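Pre-mRNA splicing factor PRP8 (Cyanidioschyzon merolae, PDB 6NQI) probably binds the U1, U2, U5 and U6 snRNAs and pre-mRNA introns in the spliceosome, the chain here being its RNase H-like (RH) domain. Local coordinates at residues A[9-15]-A[28-34]; A[79-85]-A[105-111]; A[142-146]-A[155-159]. All coordinates share one frame; numbering follows the deposited sequence.

Contact 1 of 3, residues A[9-15]-A[28-34]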
loop_
_atom_site.group_PDB
_atom_site.type_symbol
_atom_site.label_atom_id
_atom_site.label_comp_id
_atom_site.label_asym_id
_atom_site.label_seq_id
_atom_site.Cartn_x
_atom_site.Cartn_y
_atom_site.Cartn_z
ATOM N N GLN A 9 3.881 9.565 12.914
ATOM C CA GLN A 9 5.228 9.224 12.503
ATOM C C GLN A 9 5.233 8.650 11.092
ATOM O O GLN A 9 4.196 8.473 10.458
ATOM C CB GLN A 9 5.834 8.239 13.494
ATOM C CG GLN A 9 4.887 7.111 13.844
ATOM C CD GLN A 9 5.053 6.662 15.280
ATOM O OE1 GLN A 9 5.964 7.114 15.976
ATOM N NE2 GLN A 9 4.171 5.775 15.737
ATOM N N ARG A 10 6.436 8.359 10.610
ATOM C CA ARG A 10 6.644 7.679 9.337
ATOM C C ARG A 10 6.457 6.181 9.590
ATOM O O ARG A 10 7.352 5.519 10.115
ATOM C CB ARG A 10 8.035 7.992 8.777
ATOM C CG ARG A 10 8.291 7.553 7.299
ATOM C CD ARG A 10 9.749 7.783 6.834
ATOM N NE ARG A 10 10.028 9.172 6.483
ATOM C CZ ARG A 10 10.027 9.674 5.242
ATOM N NH1 ARG A 10 9.773 8.882 4.201
ATOM N NH2 ARG A 10 10.276 10.981 5.043
ATOM N N LEU A 11 5.260 5.663 9.284
ATOM C CA LEU A 11 4.898 4.247 9.342
ATOM C C LEU A 11 4.819 3.626 7.934
ATOM O O LEU A 11 4.629 4.323 6.931
ATOM C CB LEU A 11 3.546 4.052 10.039
ATOM C CG LEU A 11 3.349 4.257 11.533
ATOM C CD1 LEU A 11 1.946 3.840 12.003
ATOM C CD2 LEU A 11 4.393 3.404 12.220
ATOM N N TRP A 12 4.976 2.297 7.858
ATOM C CA TRP A 12 4.775 1.543 6.613
ATOM C C TRP A 12 3.646 0.548 6.822
ATOM O O TRP A 12 3.798 -0.410 7.587
ATOM C CB TRP A 12 6.040 0.808 6.162
ATOM C CG TRP A 12 7.026 1.681 5.443
ATOM C CD1 TRP A 12 6.929 3.017 5.258
ATOM C CD2 TRP A 12 8.252 1.280 4.818
ATOM N NE1 TRP A 12 8.004 3.484 4.547
ATOM C CE2 TRP A 12 8.839 2.441 4.274
ATOM C CE3 TRP A 12 8.898 0.043 4.639
ATOM C CZ2 TRP A 12 10.041 2.421 3.581
ATOM C CZ3 TRP A 12 10.110 0.015 3.938
ATOM C CH2 TRP A 12 10.667 1.201 3.426
ATOM N N ILE A 13 2.527 0.760 6.138
ATOM C CA ILE A 13 1.430 -0.196 6.132
ATOM C C ILE A 13 1.646 -1.163 4.955
ATOM O O ILE A 13 1.673 -0.748 3.785
ATOM C CB ILE A 13 0.074 0.514 6.016
ATOM C CG1 ILE A 13 -0.027 1.768 6.902
ATOM C CG2 ILE A 13 -1.012 -0.440 6.447
ATOM C CD1 ILE A 13 -0.066 1.547 8.423
ATOM N N VAL A 14 1.826 -2.447 5.255
ATOM C CA VAL A 14 2.116 -3.435 4.230
ATOM C C VAL A 14 0.930 -4.377 4.092
ATOM O O VAL A 14 0.460 -4.948 5.089
ATOM C CB VAL A 14 3.404 -4.203 4.544
ATOM C CG1 VAL A 14 3.860 -4.972 3.262
ATOM C CG2 VAL A 14 4.469 -3.247 5.123
ATOM N N ASP A 15 0.421 -4.499 2.866
ATOM C CA ASP A 15 -0.757 -5.311 2.561
ATOM C C ASP A 15 -0.413 -6.194 1.367
ATOM O O ASP A 15 -0.178 -5.690 0.261
ATOM C CB ASP A 15 -1.971 -4.414 2.280
ATOM C CG ASP A 15 -3.294 -5.175 2.247
ATOM O OD1 ASP A 15 -3.303 -6.409 2.081
ATOM O OD2 ASP A 15 -4.357 -4.531 2.409
ATOM N N ILE A 28 1.644 -6.281 -4.148
ATOM C CA ILE A 28 1.890 -6.003 -2.734
ATOM C C ILE A 28 1.976 -4.487 -2.546
ATOM O O ILE A 28 2.719 -3.805 -3.267
ATOM C CB ILE A 28 3.175 -6.685 -2.232
ATOM C CG1 ILE A 28 3.029 -8.201 -2.304
ATOM C CG2 ILE A 28 3.529 -6.173 -0.775
ATOM C CD1 ILE A 28 4.267 -8.947 -1.907
ATOM N N TRP A 29 1.191 -3.955 -1.609
ATOM C CA TRP A 29 1.143 -2.516 -1.362
ATOM C C TRP A 29 1.917 -2.127 -0.112
ATOM O O TRP A 29 1.816 -2.801 0.916
ATOM C CB TRP A 29 -0.299 -2.056 -1.186
ATOM C CG TRP A 29 -1.244 -2.672 -2.127
ATOM C CD1 TRP A 29 -1.907 -3.850 -1.973
ATOM C CD2 TRP A 29 -1.694 -2.114 -3.358
ATOM N NE1 TRP A 29 -2.724 -4.075 -3.050
ATOM C CE2 TRP A 29 -2.612 -3.016 -3.912
ATOM C CE3 TRP A 29 -1.410 -0.928 -4.045
ATOM C CZ2 TRP A 29 -3.240 -2.781 -5.125
ATOM C CZ3 TRP A 29 -2.031 -0.698 -5.252
ATOM C CH2 TRP A 29 -2.939 -1.616 -5.777
ATOM N N ILE A 30 2.619 -0.994 -0.179
ATOM C CA ILE A 30 3.195 -0.351 1.012
ATOM C C ILE A 30 2.804 1.125 1.018
ATOM O O ILE A 30 3.290 1.903 0.187
ATOM C CB ILE A 30 4.722 -0.484 1.077
ATOM C CG1 ILE A 30 5.144 -1.952 1.124
ATOM C CG2 ILE A 30 5.273 0.330 2.295
ATOM C CD1 ILE A 30 6.619 -2.104 1.157
ATOM N N TRP A 31 1.981 1.519 1.988
ATOM C CA TRP A 31 1.565 2.906 2.185
ATOM C C TRP A 31 2.454 3.527 3.256
ATOM O O TRP A 31 2.552 3.001 4.370
ATOM C CB TRP A 31 0.085 2.974 2.574
ATOM C CG TRP A 31 -0.403 4.322 3.050
ATOM C CD1 TRP A 31 0.038 5.549 2.647
ATOM C CD2 TRP A 31 -1.437 4.570 4.021
ATOM N NE1 TRP A 31 -0.644 6.550 3.320
ATOM C CE2 TRP A 31 -1.557 5.971 4.164
ATOM C CE3 TRP A 31 -2.273 3.746 4.781
ATOM C CZ2 TRP A 31 -2.475 6.558 5.029
ATOM C CZ3 TRP A 31 -3.189 4.339 5.645
ATOM C CH2 TRP A 31 -3.279 5.726 5.756
ATOM N N GLU A 32 3.141 4.604 2.904
ATOM C CA GLU A 32 3.920 5.382 3.854
ATOM C C GLU A 32 3.033 6.501 4.400
ATOM O O GLU A 32 2.787 7.498 3.708
ATOM C CB GLU A 32 5.153 5.940 3.160
ATOM C CG GLU A 32 6.103 6.599 4.100
ATOM C CD GLU A 32 7.450 6.826 3.479
ATOM O OE1 GLU A 32 7.612 7.812 2.724
ATOM O OE2 GLU A 32 8.338 5.987 3.711
ATOM N N THR A 33 2.599 6.354 5.658
ATOM C CA THR A 33 1.523 7.192 6.200
ATOM C C THR A 33 1.910 8.664 6.271
ATOM O O THR A 33 1.107 9.535 5.923
ATOM C CB THR A 33 1.097 6.708 7.586
ATOM O OG1 THR A 33 2.227 6.750 8.478
ATOM C CG2 THR A 33 0.513 5.292 7.532
ATOM N N SER A 34 3.111 8.971 6.772
ATOM C CA SER A 34 3.474 10.366 7.006
ATOM C C SER A 34 3.532 11.166 5.711
ATOM O O SER A 34 3.211 12.364 5.697
ATOM C CB SER A 34 4.820 10.452 7.717
ATOM O OG SER A 34 5.876 10.092 6.850
#
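W12 and E32 form a non-hydrogen-bonded antiparallel pair, and their side chains lie alongside each other, pointing the same way. The indole NE1 of W12 gives OE2 of E32 an almost straight hydrogen bond of 2.7 Å. That oxygen lies in the ring plane and is met on its anti side. The ring face is used as well: I30 CG2 sits over it, 4.2 Å from the centroid of the five-membered ring of W12. Next to this, V14 CG1 touches I30 CG1 at 3.9 Å. M69, L70 and H65 of helix 54-71 pack on this tight side.

The segments belong to the hairpin of strands 11-21 and 24-32, inside the mixed sheet of an RNase H-like fold. Two backbone bonds join I13 to W31, and two more join D15 to W29. On the I13 and W31 face, I13 CG1 meets W31 CE3 at 3.7 Å. T33 N bonds L11 O, while L11 N makes a weak bond to T33 OG1, which also bonds L6 O.

The packing is looser at R10 and S34, which are partly exposed. R10 starts with CG opposite its backbone N (chi1 -169°) and bends at chi3, which brings NH1 to E32 OE1 at 2.8 Å. The guanidinium and carboxylate planes of this salt bridge stand 84° apart. E32 OE1 is shared with R37 and T35.

Contact 2 of 3, residues A[79-85]-A[105-111]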
loop_
_atom_site.group_PDB
_atom_site.type_symbol
_atom_site.label_atom_id
_atom_site.label_comp_id
_atom_site.label_asym_id
_atom_site.label_seq_id
_atom_site.Cartn_x
_atom_site.Cartn_y
_atom_site.Cartn_z
ATOM N N PRO A 79 11.185 3.877 8.102
ATOM C CA PRO A 79 9.957 3.998 8.885
ATOM C C PRO A 79 10.219 3.803 10.374
ATOM O O PRO A 79 11.108 3.056 10.782
ATOM C CB PRO A 79 9.063 2.890 8.314
ATOM C CG PRO A 79 10.002 1.892 7.815
ATOM C CD PRO A 79 11.166 2.668 7.262
ATOM N N ARG A 80 9.451 4.519 11.186
ATOM C CA ARG A 80 9.506 4.339 12.630
ATOM C C ARG A 80 8.686 3.145 13.098
ATOM O O ARG A 80 8.787 2.764 14.265
ATOM C CB ARG A 80 9.079 5.634 13.336
ATOM C CG ARG A 80 10.162 6.701 13.237
ATOM C CD ARG A 80 9.645 8.073 13.579
ATOM N NE ARG A 80 10.340 8.665 14.734
ATOM C CZ ARG A 80 9.978 9.809 15.317
ATOM N NH1 ARG A 80 8.923 10.488 14.867
ATOM N NH2 ARG A 80 10.671 10.283 16.357
ATOM N N GLY A 81 7.879 2.562 12.220
ATOM C CA GLY A 81 7.138 1.344 12.503
ATOM C C GLY A 81 6.698 0.685 11.213
ATOM O O GLY A 81 6.642 1.323 10.155
ATOM N N ILE A 82 6.451 -0.622 11.289
ATOM C CA ILE A 82 5.982 -1.420 10.155
ATOM C C ILE A 82 4.719 -2.134 10.597
ATOM O O ILE A 82 4.738 -2.834 11.613
ATOM C CB ILE A 82 7.041 -2.432 9.691
ATOM C CG1 ILE A 82 8.250 -1.690 9.121
ATOM C CG2 ILE A 82 6.422 -3.409 8.701
ATOM C CD1 ILE A 82 9.536 -2.490 9.103
ATOM N N VAL A 83 3.628 -1.958 9.860
ATOM C CA VAL A 83 2.350 -2.572 10.217
ATOM C C VAL A 83 1.958 -3.520 9.091
ATOM O O VAL A 83 1.761 -3.080 7.950
ATOM C CB VAL A 83 1.248 -1.520 10.457
ATOM C CG1 VAL A 83 -0.010 -2.170 11.044
ATOM C CG2 VAL A 83 1.741 -0.359 11.307
ATOM N N LEU A 84 1.825 -4.805 9.408
ATOM C CA LEU A 84 1.479 -5.835 8.439
ATOM C C LEU A 84 -0.010 -6.122 8.484
ATOM O O LEU A 84 -0.606 -6.224 9.562
ATOM C CB LEU A 84 2.240 -7.135 8.702
ATOM C CG LEU A 84 3.755 -7.026 8.768
ATOM C CD1 LEU A 84 4.381 -8.351 9.164
ATOM C CD2 LEU A 84 4.270 -6.556 7.417
ATOM N N ALA A 85 -0.608 -6.229 7.301
ATOM C CA ALA A 85 -2.025 -6.546 7.240
ATOM C C ALA A 85 -2.279 -7.995 7.626
ATOM O O ALA A 85 -3.318 -8.303 8.216
ATOM C CB ALA A 85 -2.578 -6.243 5.849
ATOM N N ILE A 105 13.262 -2.155 14.654
ATOM C CA ILE A 105 12.167 -1.399 14.073
ATOM C C ILE A 105 10.886 -2.157 14.420
ATOM O O ILE A 105 10.695 -3.276 13.903
ATOM C CB ILE A 105 12.284 -1.244 12.553
ATOM C CG1 ILE A 105 13.478 -0.395 12.155
ATOM C CG2 ILE A 105 11.005 -0.642 11.980
ATOM C CD1 ILE A 105 13.561 -0.203 10.651
ATOM N N PRO A 106 10.012 -1.610 15.249
ATOM C CA PRO A 106 8.848 -2.374 15.699
ATOM C C PRO A 106 8.015 -2.838 14.518
ATOM O O PRO A 106 7.799 -2.101 13.557
ATOM C CB PRO A 106 8.090 -1.374 16.578
ATOM C CG PRO A 106 9.119 -0.390 16.982
ATOM C CD PRO A 106 10.044 -0.260 15.835
ATOM N N VAL A 107 7.632 -4.105 14.565
ATOM C CA VAL A 107 6.805 -4.736 13.556
ATOM C C VAL A 107 5.526 -5.169 14.250
ATOM O O VAL A 107 5.575 -5.934 15.219
ATOM C CB VAL A 107 7.556 -5.920 12.926
ATOM C CG1 VAL A 107 6.646 -6.725 12.023
ATOM C CG2 VAL A 107 8.750 -5.393 12.170
ATOM N N ARG A 108 4.390 -4.762 13.702
ATOM C CA ARG A 108 3.096 -4.906 14.348
ATOM C C ARG A 108 2.097 -5.431 13.330
ATOM O O ARG A 108 2.283 -5.285 12.124
ATOM C CB ARG A 108 2.648 -3.536 14.924
ATOM C CG ARG A 108 1.353 -3.500 15.728
ATOM C CD ARG A 108 0.950 -2.058 16.282
ATOM N NE ARG A 108 0.568 -0.995 15.325
ATOM C CZ ARG A 108 -0.675 -0.740 14.881
ATOM N NH1 ARG A 108 -1.718 -1.450 15.306
ATOM N NH2 ARG A 108 -0.887 0.256 14.022
ATOM N N ALA A 109 1.057 -6.082 13.829
ATOM C CA ALA A 109 -0.041 -6.571 13.020
ATOM C C ALA A 109 -1.186 -5.567 13.094
ATOM O O ALA A 109 -1.019 -4.426 13.537
ATOM C CB ALA A 109 -0.482 -7.958 13.487
ATOM N N GLY A 110 -2.358 -5.986 12.634
ATOM C CA GLY A 110 -3.557 -5.194 12.774
ATOM C C GLY A 110 -3.834 -4.198 11.678
ATOM O O GLY A 110 -4.706 -3.337 11.864
ATOM N N ALA A 111 -3.132 -4.275 10.540
ATOM C CA ALA A 111 -3.516 -3.407 9.427
ATOM C C ALA A 111 -4.710 -3.961 8.666
ATOM O O ALA A 111 -5.275 -3.243 7.831
ATOM C CB ALA A 111 -2.345 -3.207 8.460
#
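I82 pairs with V107, and V83 with R108, in parallel register. Three backbone hydrogen bonds hold them. I82 N donates to P106 O at 3.0 Å, and I82 O receives R108 N at 2.9 Å. L84 N donates to R108 O at 2.8 Å. A fourth bond, from A111 N to L84 O, is weak at 3.3 Å.

Side chains fill in on both faces. On the I82 side, its CD1 tip meets the CG2 branch of I105 at 3.7 Å. L84 CD1 reaches V107 CG1 at 4.0 Å. On the V83 side, the two branches do different work. CG1 lies opposite the backbone N (chi1 -171°), and this turns it toward the C-terminal end of the strand, where it presses on A111 CB at 3.6 Å. The same methyl stands over one face of the R108 guanidinium, near its rim. CG2 touches R108 NH2 at 3.8 Å. R108 lies beside V83, and the bend at chi3 folds its charged end back over the valine. R108 is itself solvent-exposed, so the valine packs under a charged group at the surface.

Further out, the chain turns at G110, whose phi is positive (88°), and this carries A111 back against L84 and A85, past the end of the strand. There A111 CB touches the A85 backbone. A111 also touches I13. L93 of helix 90-97 packs on I82, L84 and V107 together, and M90 touches A109. On its other edge, strand 81-84 is bonded through its backbone to W12 and V14 of strand 11-21. Strand 107-108 is the outermost strand on this side of the sheet. Strand 81-84, helix 90-97 and strand 107-108 thus make the beta-alpha-beta unit at one edge of the RNase H-like fold.

Contact 3 of 3, residues A[142-146]-A[155-159]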
loop_
_atom_site.group_PDB
_atom_site.type_symbol
_atom_site.label_atom_id
_atom_site.label_comp_id
_atom_site.label_asym_id
_atom_site.label_seq_id
_atom_site.Cartn_x
_atom_site.Cartn_y
_atom_site.Cartn_z
ATOM N N GLY A 142 0.465 8.950 -2.888
ATOM C CA GLY A 142 -0.904 8.729 -2.461
ATOM C C GLY A 142 -1.622 9.931 -1.883
ATOM O O GLY A 142 -2.843 9.868 -1.719
ATOM N N TYR A 143 -0.916 11.030 -1.612
ATOM C CA TYR A 143 -1.538 12.248 -1.109
ATOM C C TYR A 143 -1.571 13.349 -2.159
ATOM O O TYR A 143 -1.855 14.505 -1.825
ATOM C CB TYR A 143 -0.837 12.762 0.159
ATOM C CG TYR A 143 -0.957 11.853 1.364
ATOM C CD1 TYR A 143 -1.852 10.799 1.361
ATOM C CD2 TYR A 143 -0.187 12.067 2.517
ATOM C CE1 TYR A 143 -1.968 9.970 2.447
ATOM C CE2 TYR A 143 -0.308 11.237 3.631
ATOM C CZ TYR A 143 -1.201 10.195 3.582
ATOM O OH TYR A 143 -1.345 9.344 4.639
ATOM N N ALA A 144 -1.257 13.021 -3.415
ATOM C CA ALA A 144 -1.373 13.984 -4.499
ATOM C C ALA A 144 -0.645 15.260 -4.124
ATOM O O ALA A 144 0.560 15.245 -3.855
ATOM C CB ALA A 144 -2.845 14.289 -4.800
ATOM N N ASP A 145 -1.413 16.346 -4.030
ATOM C CA ASP A 145 -0.956 17.646 -3.559
ATOM C C ASP A 145 -1.740 18.087 -2.335
ATOM O O ASP A 145 -1.904 19.285 -2.108
ATOM C CB ASP A 145 -1.108 18.693 -4.659
ATOM C CG ASP A 145 -2.568 18.900 -5.062
ATOM O OD1 ASP A 145 -2.963 20.058 -5.346
ATOM O OD2 ASP A 145 -3.322 17.897 -5.077
ATOM N N TRP A 146 -2.274 17.140 -1.564
ATOM C CA TRP A 146 -3.110 17.531 -0.433
ATOM C C TRP A 146 -2.309 18.298 0.620
ATOM O O TRP A 146 -2.792 19.298 1.168
ATOM C CB TRP A 146 -3.787 16.306 0.183
ATOM C CG TRP A 146 -4.607 15.519 -0.789
ATOM C CD1 TRP A 146 -5.032 15.917 -2.031
ATOM C CD2 TRP A 146 -5.150 14.213 -0.578
ATOM N NE1 TRP A 146 -5.780 14.924 -2.614
ATOM C CE2 TRP A 146 -5.867 13.864 -1.749
ATOM C CE3 TRP A 146 -5.089 13.297 0.482
ATOM C CZ2 TRP A 146 -6.520 12.640 -1.889
ATOM C CZ3 TRP A 146 -5.734 12.076 0.342
ATOM C CH2 TRP A 146 -6.443 11.759 -0.840
ATOM N N ALA A 155 -5.067 14.687 5.210
ATOM C CA ALA A 155 -4.695 13.919 4.025
ATOM C C ALA A 155 -4.715 12.426 4.317
ATOM O O ALA A 155 -5.238 11.625 3.524
ATOM C CB ALA A 155 -3.305 14.339 3.554
ATOM N N SER A 156 -4.172 12.043 5.467
ATOM C CA SER A 156 -4.196 10.651 5.890
ATOM C C SER A 156 -5.626 10.136 5.978
ATOM O O SER A 156 -5.957 9.073 5.435
ATOM C CB SER A 156 -3.491 10.546 7.250
ATOM O OG SER A 156 -3.700 9.298 7.875
ATOM N N ALA A 157 -6.490 10.889 6.669
ATOM C CA ALA A 157 -7.879 10.483 6.845
ATOM C C ALA A 157 -8.612 10.407 5.509
ATOM O O ALA A 157 -9.467 9.538 5.309
ATOM C CB ALA A 157 -8.578 11.447 7.804
ATOM N N ARG A 158 -8.302 11.323 4.592
ATOM C CA ARG A 158 -8.935 11.327 3.280
ATOM C C ARG A 158 -8.574 10.069 2.514
ATOM O O ARG A 158 -9.436 9.405 1.923
ATOM C CB ARG A 158 -8.487 12.555 2.501
ATOM C CG ARG A 158 -9.231 12.748 1.221
ATOM C CD ARG A 158 -8.771 14.018 0.542
ATOM N NE ARG A 158 -9.104 15.222 1.291
ATOM C CZ ARG A 158 -8.739 16.440 0.915
ATOM N NH1 ARG A 158 -8.032 16.607 -0.192
ATOM N NH2 ARG A 158 -9.080 17.491 1.647
ATOM N N PHE A 159 -7.283 9.744 2.505
ATOM C CA PHE A 159 -6.815 8.509 1.892
ATOM C C PHE A 159 -7.537 7.311 2.496
ATOM O O PHE A 159 -8.005 6.431 1.770
ATOM C CB PHE A 159 -5.303 8.425 2.087
ATOM C CG PHE A 159 -4.642 7.289 1.400
ATOM C CD1 PHE A 159 -4.181 7.434 0.099
ATOM C CD2 PHE A 159 -4.418 6.096 2.058
ATOM C CE1 PHE A 159 -3.540 6.406 -0.538
ATOM C CE2 PHE A 159 -3.773 5.054 1.415
ATOM C CZ PHE A 159 -3.337 5.215 0.120
#
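Residues 142-146 close in a type II' beta turn from Y143 to W146, with W146 N bonded to Y143 O, against one turn of the helix at 155-159. In this RNase H-like domain the turn lies in the loop that leads from strand 137-141 to helix 152-168, and it lays two aromatic rings on that helix.

W146 buries the most surface in the contact. Its ring edge comes to the helix backbone: A155 O lies in the ring plane, 3.3 Å from W146 CZ3. Nearby, A155 CB touches W146 CE3 at 3.7 Å, and W146 CZ3 packs on F159 CB. The R158 chain runs across one face. Its CD stands over the six-membered ring, 3.4 Å from the centroid. The bend at chi3 (-66°) then swings the guanidinium over the five-membered ring in a cation-pi contact, with CZ 4.5 Å from that centroid. The two planes are 58° apart, so this is not a flat stack. Salt bridges to E208 and E201 hold the guanidinium in place, and W196 and W204 also meet the indole. Y143 O lies over the opposite face of W146. A valine in place of W146 would probably leave the R158 chain without its aromatic floor and open a gap beside A155 and F159.

A155 CB also meets Y143: it lies over the tyrosine ring, 4.1 Å from its centroid. The edge of Y143 points to the face of F159 in an offset edge-to-face pair, planes at 73°. F159 also presents its ring edge to the backbone of G142, with CD1 3.3 Å from G142 O. The far end of Y143 reaches S156, where OH comes to CA at 3.4 Å, while that hydroxyl is hydrogen-bonded to T33 O.

Overall arrangement
Contacts 1 and 2 hold neighbouring parts of one mixed sheet. Strand 11-21 of contact 1 lies beside strand 81-84 of contact 2, and W12 O meets V83 N at 2.8 Å. Contact 1 is near the centre of the chain and mainly buried. Contact 2 reaches the sheet edge, with R108 and P106 exposed. Both rest on backbone bonds, antiparallel in contact 1 and parallel in contact 2. Contact 1 adds a salt bridge and an indole bond to a buried carboxylate, contact 2 mainly aliphatic packing. Contact 3 is also buried, but relies on rings and a cation-pi contact. It touches contact 1, where the W31 and F159 rings meet. Contacts 2 and 3 do not touch.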